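Local coordinates for uncharacterized protein (Bacteroides uniformis, PDB 4K61), which is of unknown function but belongs to the putative beta-lactamase-inhibitor-like, PepSY-like family, pairing short helices with a long antiparallel sheet, at residues A10-M15 / D20-S25; E28-A33 / L134-F139; A33-N38 / T42-D47. One frame throughout, in Å; residues are numbered along the deposited sequence.

Contact 1. Residues A10-M15 / D20-S25; sequences AALKKM and DGVAWS
Leu12 of helix 6-15 meets Val22 and Trp24, the latter already in the edge strand of the sheet. The tight part gathers round a single methyl, Leu12 CD2, which lies 3.7 Å from CZ2 of Trp24 and 3.9 Å from CG2 of Val22. The two aliphatic branches reach each other tip to tip, whereas the leucine and the indole slide past one another in opposite directions, so that the six-membered part of the ring runs alongside the leucine, its CH2 atom 4.2 Å from Leu12 CB. CD2 approaches that ring obliquely. Val22 itself helps to hold the indole: its CG1, anti to the backbone N (chi1 180°), sits 3.5 Å above the plane of the Trp24 ring, offset toward the rim. Leu12 is buried, and it also touches Ala33, Phe35 and Phe46 of the next two strands. Trp24 also leans on Val8 and Gln9 of the helix and on Ala4 before it.

Outside this cluster the contact is loose. Lys13 and Lys14 are exposed on the helix; the turn at Asp20 and Gly21, just ahead of Val22, is exposed too. There a weak bond from Gly21 N to Asp20 OD1 (2.9 Å, 141° at the hydrogen) is local to the turn, and no hydrogen bond spans the two segments. A thin apolar seam of this kind, with one helix laid on an antiparallel sheet and joined to its edge strand by a short connection, is characteristic of the alpha-plus-beta layering found in PepSY-like domains.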
loop_
_atom_site.group_PDB
_atom_site.type_symbol
_atom_site.label_atom_id
_atom_site.label_comp_id
_atom_site.label_asym_id
_atom_site.label_seq_id
_atom_site.Cartn_x
_atom_site.Cartn_y
_atom_site.Cartn_z
ATOM N N ALA A 10 21.326 2.155 -0.830
ATOM C CA ALA A 10 21.996 0.879 -1.180
ATOM C C ALA A 10 21.093 -0.325 -0.905
ATOM O O ALA A 10 21.065 -1.300 -1.689
ATOM C CB ALA A 10 23.307 0.729 -0.427
ATOM N N ALA A 11 20.331 -0.259 0.169
ATOM C CA ALA A 11 19.401 -1.361 0.497
ATOM C C ALA A 11 18.311 -1.526 -0.553
ATOM O O ALA A 11 17.960 -2.650 -0.893
ATOM C CB ALA A 11 18.766 -1.165 1.850
ATOM N N LEU A 12 17.806 -0.406 -1.108
ATOM C CA LEU A 12 16.818 -0.464 -2.181
ATOM C C LEU A 12 17.441 -1.054 -3.462
ATOM O O LEU A 12 16.843 -1.937 -4.095
ATOM C CB LEU A 12 16.264 0.927 -2.519
ATOM C CG LEU A 12 15.234 0.970 -3.670
ATOM C CD1 LEU A 12 13.974 0.187 -3.304
ATOM C CD2 LEU A 12 14.894 2.403 -4.025
ATOM N N LYS A 13 18.648 -0.610 -3.797
ATOM C CA LYS A 13 19.346 -1.066 -4.998
ATOM C C LYS A 13 19.631 -2.574 -4.907
ATOM O O LYS A 13 19.533 -3.302 -5.891
ATOM C CB LYS A 13 20.622 -0.254 -5.205
ATOM C CG LYS A 13 21.252 -0.396 -6.576
ATOM C CD LYS A 13 22.116 0.810 -6.906
ATOM C CE LYS A 13 22.546 0.854 -8.343
ATOM N NZ LYS A 13 23.777 0.049 -8.540
ATOM N N LYS A 14 19.922 -3.058 -3.714
ATOM C CA LYS A 14 20.058 -4.498 -3.506
ATOM C C LYS A 14 18.767 -5.300 -3.763
ATOM O O LYS A 14 18.811 -6.368 -4.391
ATOM C CB LYS A 14 20.579 -4.736 -2.089
ATOM C CG LYS A 14 20.872 -6.178 -1.725
ATOM C CD LYS A 14 21.624 -6.213 -0.400
ATOM C CE LYS A 14 21.433 -7.527 0.334
ATOM N NZ LYS A 14 22.212 -8.613 -0.321
HETATM N N MSE A 15 17.622 -4.809 -3.285
HETATM C CA MSE A 15 16.317 -5.471 -3.501
HETATM C C MSE A 15 15.935 -5.394 -4.962
HETATM O O MSE A 15 15.379 -6.308 -5.506
HETATM C CB MSE A 15 15.202 -4.784 -2.686
HETATM C CG MSE A 15 15.210 -5.124 -1.207
HETATM SE SE MSE A 15 13.901 -3.883 -0.364
HETATM C CE MSE A 15 12.274 -4.856 -0.770
ATOM N N ASP A 20 14.931 2.664 -10.808
ATOM C CA ASP A 20 15.531 3.910 -11.239
ATOM C C ASP A 20 14.429 4.987 -11.199
ATOM O O ASP A 20 13.243 4.665 -10.973
ATOM C CB ASP A 20 16.087 3.732 -12.636
ATOM C CG ASP A 20 17.046 4.824 -13.053
ATOM O OD1 ASP A 20 17.456 5.649 -12.212
ATOM O OD2 ASP A 20 17.388 4.840 -14.260
ATOM N N GLY A 21 14.806 6.256 -11.345
ATOM C CA GLY A 21 13.827 7.316 -11.245
ATOM C C GLY A 21 13.177 7.378 -9.881
ATOM O O GLY A 21 12.008 7.755 -9.734
ATOM N N VAL A 22 13.923 6.953 -8.865
ATOM C CA VAL A 22 13.370 6.842 -7.544
ATOM C C VAL A 22 13.058 8.207 -6.972
ATOM O O VAL A 22 13.874 9.124 -7.035
ATOM C CB VAL A 22 14.326 6.060 -6.598
ATOM C CG1 VAL A 22 13.739 5.956 -5.209
ATOM C CG2 VAL A 22 14.603 4.665 -7.139
ATOM N N ALA A 23 11.898 8.337 -6.339
ATOM C CA ALA A 23 11.599 9.518 -5.540
ATOM C C ALA A 23 11.555 9.141 -4.067
ATOM O O ALA A 23 10.798 8.263 -3.671
ATOM C CB ALA A 23 10.259 10.111 -5.956
ATOM N N TRP A 24 12.329 9.845 -3.248
ATOM C CA TRP A 24 12.394 9.587 -1.800
ATOM C C TRP A 24 11.564 10.581 -0.984
ATOM O O TRP A 24 11.548 11.793 -1.257
ATOM C CB TRP A 24 13.847 9.650 -1.304
ATOM C CG TRP A 24 14.699 8.525 -1.795
ATOM C CD1 TRP A 24 15.532 8.547 -2.859
ATOM C CD2 TRP A 24 14.815 7.212 -1.211
ATOM N NE1 TRP A 24 16.149 7.312 -3.003
ATOM C CE2 TRP A 24 15.716 6.478 -2.007
ATOM C CE3 TRP A 24 14.202 6.573 -0.129
ATOM C CZ2 TRP A 24 16.042 5.139 -1.735
ATOM C CZ3 TRP A 24 14.540 5.245 0.152
ATOM C CH2 TRP A 24 15.460 4.553 -0.647
ATOM N N SER A 25 10.896 10.065 0.034
ATOM C CA SER A 25 10.157 10.886 0.976
ATOM C C SER A 25 10.304 10.305 2.382
ATOM O O SER A 25 10.956 9.275 2.567
ATOM C CB SER A 25 8.674 10.995 0.579
ATOM O OG SER A 25 8.049 9.744 0.639
#

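Contact 2. Residues E28-A33 / L134-F139; sequences ESYYVA and LGAATF
Glu28 and Tyr30 face Ala136 and Ala137, bringing the tight turn of a beta hairpin against the short, weakly bonded C-terminal helical turn. The hairpin joins strands 23-27 and 30-37 through Glu28 and Ser29, whose backbone angles come close to those of a type II' turn, with a positive phi of 37° at Glu28.

Glu28 comes first. Its CG lies between the backbone N and the carbonyl carbon (chi1 70°) and the chain is extended beyond, which carries the carboxylate across to the helical turn. OE2 stands 3.7 Å from Ala136 CB and 3.6 Å from Ala137 N, too far for a hydrogen bond, while OE1 lies 3.8 Å from Ala137 CB. A carboxylate beside the amides of this turn would probably be favoured electrostatically, but it makes no hydrogen bond to this segment, and Glu28 is exposed. Ser29, next along, faces its neighbour rather than the helical turn: its CB rests 3.8 Å above the plane of the Tyr30 ring, toward the rim.

Tyr30 then opens the strand. One side of its ring, CD2 and CE2, meets the methyl of Ala136 obliquely, with 3.7 Å from CD2 to Ala136 CB. This is the apolar part of the contact, and Ala136 is buried in it. Tyr30 also touches Leu140, at the chain end, and Val53 of strand 52-58. From Tyr31 onward the backbone bonds to both neighbouring strands: Tyr31 to Phe46, Val32 to Ser25, Ala33 to Val44.

The helical turn is tied to the same hairpin by a hydrogen bond from Ala136 N to Asp27 OD2, the oxygen that Trp45 NE1 also uses.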
loop_
_atom_site.group_PDB
_atom_site.type_symbol
_atom_site.label_atom_id
_atom_site.label_comp_id
_atom_site.label_asym_id
_atom_site.label_seq_id
_atom_site.Cartn_x
_atom_site.Cartn_y
_atom_site.Cartn_z
ATOM N N GLU A 28 6.648 9.411 8.861
ATOM C CA GLU A 28 7.013 9.325 10.265
ATOM C C GLU A 28 8.473 8.834 10.479
ATOM O O GLU A 28 9.436 9.576 10.191
ATOM C CB GLU A 28 5.904 8.606 11.069
ATOM C CG GLU A 28 5.660 7.111 10.894
ATOM C CD GLU A 28 4.331 6.641 11.524
ATOM O OE1 GLU A 28 3.406 7.471 11.778
ATOM O OE2 GLU A 28 4.213 5.417 11.786
ATOM N N SER A 29 8.640 7.598 10.938
ATOM C CA SER A 29 9.958 7.035 11.251
ATOM C C SER A 29 10.738 6.456 10.045
ATOM O O SER A 29 11.813 5.893 10.228
ATOM C CB SER A 29 9.756 5.886 12.241
ATOM O OG SER A 29 11.017 5.366 12.625
ATOM N N TYR A 30 10.190 6.546 8.831
ATOM C CA TYR A 30 10.674 5.757 7.693
ATOM C C TYR A 30 11.039 6.588 6.474
ATOM O O TYR A 30 10.549 7.715 6.283
ATOM C CB TYR A 30 9.568 4.778 7.284
ATOM C CG TYR A 30 9.134 3.911 8.419
ATOM C CD1 TYR A 30 9.897 2.808 8.815
ATOM C CD2 TYR A 30 7.976 4.204 9.122
ATOM C CE1 TYR A 30 9.529 2.039 9.902
ATOM C CE2 TYR A 30 7.585 3.416 10.190
ATOM C CZ TYR A 30 8.363 2.343 10.569
ATOM O OH TYR A 30 7.957 1.601 11.636
ATOM N N TYR A 31 11.943 6.035 5.671
ATOM C CA TYR A 31 12.238 6.551 4.347
ATOM C C TYR A 31 11.380 5.778 3.392
ATOM O O TYR A 31 11.300 4.548 3.473
ATOM C CB TYR A 31 13.695 6.303 3.998
ATOM C CG TYR A 31 14.633 6.943 4.959
ATOM C CD1 TYR A 31 14.994 8.296 4.837
ATOM C CD2 TYR A 31 15.145 6.231 6.026
ATOM C CE1 TYR A 31 15.821 8.887 5.739
ATOM C CE2 TYR A 31 15.973 6.825 6.932
ATOM C CZ TYR A 31 16.318 8.151 6.785
ATOM O OH TYR A 31 17.154 8.745 7.676
ATOM N N VAL A 32 10.784 6.483 2.436
ATOM C CA VAL A 32 9.941 5.815 1.459
ATOM C C VAL A 32 10.495 6.067 0.079
ATOM O O VAL A 32 10.688 7.223 -0.333
ATOM C CB VAL A 32 8.479 6.308 1.540
ATOM C CG1 VAL A 32 7.623 5.587 0.490
ATOM C CG2 VAL A 32 7.934 6.121 2.955
ATOM N N ALA A 33 10.773 4.957 -0.626
ATOM C CA ALA A 33 11.152 4.972 -2.023
ATOM C C ALA A 33 9.949 4.722 -2.876
ATOM O O ALA A 33 9.205 3.774 -2.642
ATOM C CB ALA A 33 12.206 3.916 -2.317
ATOM N N LEU A 134 -2.722 5.006 3.487
ATOM C CA LEU A 134 -1.809 3.872 3.219
ATOM C C LEU A 134 -0.436 4.057 3.828
ATOM O O LEU A 134 0.442 3.203 3.675
ATOM C CB LEU A 134 -1.638 3.647 1.719
ATOM C CG LEU A 134 -2.875 3.074 1.050
ATOM C CD1 LEU A 134 -2.689 3.156 -0.441
ATOM C CD2 LEU A 134 -3.140 1.652 1.519
ATOM N N GLY A 135 -0.264 5.137 4.590
ATOM C CA GLY A 135 0.973 5.363 5.294
ATOM C C GLY A 135 1.261 4.350 6.373
ATOM O O GLY A 135 0.427 3.535 6.750
ATOM N N ALA A 136 2.461 4.472 6.926
ATOM C CA ALA A 136 3.001 3.550 7.931
ATOM C C ALA A 136 2.141 3.371 9.197
ATOM O O ALA A 136 2.133 2.289 9.815
ATOM C CB ALA A 136 4.394 4.033 8.320
ATOM N N ALA A 137 1.461 4.438 9.606
ATOM C CA ALA A 137 0.656 4.425 10.839
ATOM C C ALA A 137 -0.455 3.365 10.784
ATOM O O ALA A 137 -0.822 2.786 11.810
ATOM C CB ALA A 137 0.064 5.804 11.082
ATOM N N THR A 138 -0.949 3.099 9.578
ATOM C CA THR A 138 -2.011 2.099 9.354
ATOM C C THR A 138 -1.535 0.691 9.625
ATOM O O THR A 138 -2.243 -0.120 10.222
ATOM C CB THR A 138 -2.505 2.203 7.923
ATOM O OG1 THR A 138 -3.071 3.501 7.744
ATOM C CG2 THR A 138 -3.541 1.131 7.599
ATOM N N PHE A 139 -0.298 0.401 9.243
ATOM C CA PHE A 139 0.140 -0.978 9.211
ATOM C C PHE A 139 1.194 -1.358 10.213
ATOM O O PHE A 139 1.265 -2.526 10.624
ATOM C CB PHE A 139 0.646 -1.296 7.793
ATOM C CG PHE A 139 -0.402 -1.138 6.719
ATOM C CD1 PHE A 139 -1.372 -2.127 6.539
ATOM C CD2 PHE A 139 -0.424 -0.017 5.913
ATOM C CE1 PHE A 139 -2.331 -1.987 5.562
ATOM C CE2 PHE A 139 -1.358 0.103 4.884
ATOM C CZ PHE A 139 -2.329 -0.878 4.728
#

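Contact 3. Residues A33-N38 / T42-D47; sequences ADFLMN and TKVWFD
Asp34 and Lys43 form a salt bridge across the non-hydrogen-bonded pair of the hairpin made by strands 30-37 and 40-46. Lys43 NZ is 3.0 Å from Asp34 OD1 and meets it from above the carboxylate plane, 57° out of it. The lysine runs straight as far as CE and bends at its last torsion, which brings the ammonium back over the acid. Lys43 NZ has a second salt bridge to Asp41 OD2, so one cation stands between two acids that lie close together.

Four backbone bonds flank this pair. Ala33 and Val44 exchange two, each with 3.0 Å between N and O. Phe35 and Thr42 exchange another two, the shorter running 2.8 Å from Thr42 N to Phe35 O. Between them Lys43 CA comes 3.1 Å from Ala33 O in a CA-H...O contact.

On the other face of the sheet lies the packing. Phe35 CG lies between the backbone N and the carbonyl carbon (chi1 56°), which turns the ring across the neighbouring strand. Thr42 CB makes a CH-pi contact over its face, 4.2 Å from the centroid and 22° off the normal, while Val44 CG2 sits at the ring edge, 3.9 Å from CZ of Phe35. Thr42 OG1 touches the CB of selenomethionine Met37 at 3.4 Å, but its hydrogen bond goes to Phe40 O. Leu12 of helix 6-15 closes over Ala33, Phe35 and Phe46.

The Asp34-Lys43 ion pair thus shares its face with Trp45, while Ala33, Phe35, Thr42 and Val44 lie on the face toward helix 6-15. The four bonds satisfy the amides and carbonyls of the Ala33-Val44 and Phe35-Thr42 pairs; the backbones of Asp34 and Lys43 bond instead to Ala23 and Gln56 of the flanking strands.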
loop_
_atom_site.group_PDB
_atom_site.type_symbol
_atom_site.label_atom_id
_atom_site.label_comp_id
_atom_site.label_asym_id
_atom_site.label_seq_id
_atom_site.Cartn_x
_atom_site.Cartn_y
_atom_site.Cartn_z
ATOM N N ALA A 33 10.773 4.957 -0.626
ATOM C CA ALA A 33 11.152 4.972 -2.023
ATOM C C ALA A 33 9.949 4.722 -2.876
ATOM O O ALA A 33 9.205 3.774 -2.642
ATOM C CB ALA A 33 12.206 3.916 -2.317
ATOM N N ASP A 34 9.747 5.597 -3.859
ATOM C CA ASP A 34 8.676 5.458 -4.814
ATOM C C ASP A 34 9.296 5.341 -6.191
ATOM O O ASP A 34 10.088 6.180 -6.628
ATOM C CB ASP A 34 7.718 6.648 -4.792
ATOM C CG ASP A 34 6.608 6.465 -5.760
ATOM O OD1 ASP A 34 5.801 5.523 -5.548
ATOM O OD2 ASP A 34 6.558 7.195 -6.754
ATOM N N PHE A 35 8.894 4.296 -6.882
ATOM C CA PHE A 35 9.501 3.962 -8.154
ATOM C C PHE A 35 8.606 3.020 -8.912
ATOM O O PHE A 35 7.711 2.387 -8.360
ATOM C CB PHE A 35 10.898 3.330 -7.965
ATOM C CG PHE A 35 10.904 2.109 -7.087
ATOM C CD1 PHE A 35 10.915 2.239 -5.729
ATOM C CD2 PHE A 35 10.857 0.845 -7.618
ATOM C CE1 PHE A 35 10.912 1.117 -4.912
ATOM C CE2 PHE A 35 10.868 -0.291 -6.816
ATOM C CZ PHE A 35 10.888 -0.153 -5.456
ATOM N N LEU A 36 8.866 2.935 -10.199
ATOM C CA LEU A 36 8.159 2.015 -11.050
ATOM C C LEU A 36 8.818 0.649 -11.125
ATOM O O LEU A 36 10.028 0.555 -11.274
ATOM C CB LEU A 36 8.133 2.654 -12.442
ATOM C CG LEU A 36 6.797 2.835 -13.106
ATOM C CD1 LEU A 36 5.799 3.410 -12.107
ATOM C CD2 LEU A 36 7.016 3.735 -14.307
HETATM N N MSE A 37 8.023 -0.417 -11.034
HETATM C CA MSE A 37 8.494 -1.786 -11.238
HETATM C C MSE A 37 7.555 -2.458 -12.204
HETATM O O MSE A 37 6.383 -2.729 -11.892
HETATM C CB MSE A 37 8.633 -2.400 -9.833
HETATM C CG MSE A 37 9.413 -3.673 -9.753
HETATM SE SE MSE A 37 11.160 -3.543 -10.648
HETATM C CE MSE A 37 11.948 -2.238 -9.544
ATOM N N ASN A 38 8.033 -2.764 -13.407
ATOM C CA ASN A 38 7.203 -3.377 -14.431
ATOM C C ASN A 38 5.910 -2.642 -14.678
ATOM O O ASN A 38 4.875 -3.248 -14.907
ATOM C CB ASN A 38 6.879 -4.836 -14.074
ATOM C CG ASN A 38 7.751 -5.821 -14.807
ATOM O OD1 ASN A 38 8.701 -5.445 -15.487
ATOM N ND2 ASN A 38 7.402 -7.087 -14.702
ATOM N N THR A 42 5.437 1.310 -7.108
ATOM C CA THR A 42 5.909 0.504 -5.983
ATOM C C THR A 42 6.526 1.403 -4.950
ATOM O O THR A 42 7.288 2.301 -5.281
ATOM C CB THR A 42 6.963 -0.527 -6.448
ATOM O OG1 THR A 42 6.433 -1.287 -7.544
ATOM C CG2 THR A 42 7.415 -1.464 -5.339
ATOM N N LYS A 43 6.191 1.161 -3.685
ATOM C CA LYS A 43 6.729 1.916 -2.596
ATOM C C LYS A 43 7.305 0.965 -1.587
ATOM O O LYS A 43 6.743 -0.098 -1.298
ATOM C CB LYS A 43 5.676 2.817 -1.924
ATOM C CG LYS A 43 5.304 4.043 -2.735
ATOM C CD LYS A 43 4.202 4.837 -2.045
ATOM C CE LYS A 43 3.910 6.131 -2.763
ATOM N NZ LYS A 43 3.200 5.864 -4.035
ATOM N N VAL A 44 8.469 1.322 -1.075
ATOM C CA VAL A 44 9.120 0.491 -0.084
ATOM C C VAL A 44 9.540 1.393 1.078
ATOM O O VAL A 44 10.117 2.473 0.876
ATOM C CB VAL A 44 10.367 -0.229 -0.626
ATOM C CG1 VAL A 44 10.974 -1.107 0.438
ATOM C CG2 VAL A 44 10.037 -1.108 -1.816
ATOM N N TRP A 45 9.184 0.951 2.275
ATOM C CA TRP A 45 9.462 1.678 3.518
ATOM C C TRP A 45 10.703 1.086 4.145
ATOM O O TRP A 45 10.768 -0.151 4.313
ATOM C CB TRP A 45 8.302 1.536 4.525
ATOM C CG TRP A 45 7.138 2.481 4.297
ATOM C CD1 TRP A 45 6.788 3.552 5.062
ATOM C CD2 TRP A 45 6.178 2.424 3.233
ATOM N NE1 TRP A 45 5.692 4.182 4.537
ATOM C CE2 TRP A 45 5.284 3.494 3.423
ATOM C CE3 TRP A 45 5.978 1.561 2.137
ATOM C CZ2 TRP A 45 4.233 3.741 2.563
ATOM C CZ3 TRP A 45 4.905 1.803 1.295
ATOM C CH2 TRP A 45 4.065 2.888 1.500
ATOM N N PHE A 46 11.657 1.964 4.530
ATOM C CA PHE A 46 12.863 1.520 5.216
ATOM C C PHE A 46 12.958 2.193 6.564
ATOM O O PHE A 46 12.699 3.411 6.684
ATOM C CB PHE A 46 14.119 1.888 4.422
ATOM C CG PHE A 46 14.223 1.195 3.116
ATOM C CD1 PHE A 46 13.627 1.747 1.998
ATOM C CD2 PHE A 46 14.886 -0.031 2.993
ATOM C CE1 PHE A 46 13.687 1.114 0.777
ATOM C CE2 PHE A 46 14.939 -0.676 1.749
ATOM C CZ PHE A 46 14.356 -0.095 0.654
ATOM N N ASP A 47 13.371 1.423 7.576
ATOM C CA ASP A 47 13.676 2.039 8.858
ATOM C C ASP A 47 15.075 2.692 8.883
ATOM O O ASP A 47 15.811 2.639 7.912
ATOM C CB ASP A 47 13.457 1.043 10.029
ATOM C CG ASP A 47 14.412 -0.158 10.005
ATOM O OD1 ASP A 47 15.545 -0.070 9.446
ATOM O OD2 ASP A 47 13.991 -1.192 10.608
#

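Overall arrangement
Strand 30-37 ties the three contacts together: contacts 2 and 3 share Ala33, and contact 1 lies on the strand that precedes it. Contacts 1 and 3 are closest, their centres about 7 Å apart, and merge where Leu12 CD2 lies 3.5 Å from Ala33 CB; Ala23 N to Asp34 O, at 2.8 Å, probably adds a bond between their strands. Contact 2 is about 11 Å from contact 3 and about 15 Å from contact 1. Its Tyr30 lies on the sheet face opposite Ala33 and Phe35, so helix 6-15 and the C-terminal helix pack on different faces. No ligand or active site is known to lie among them.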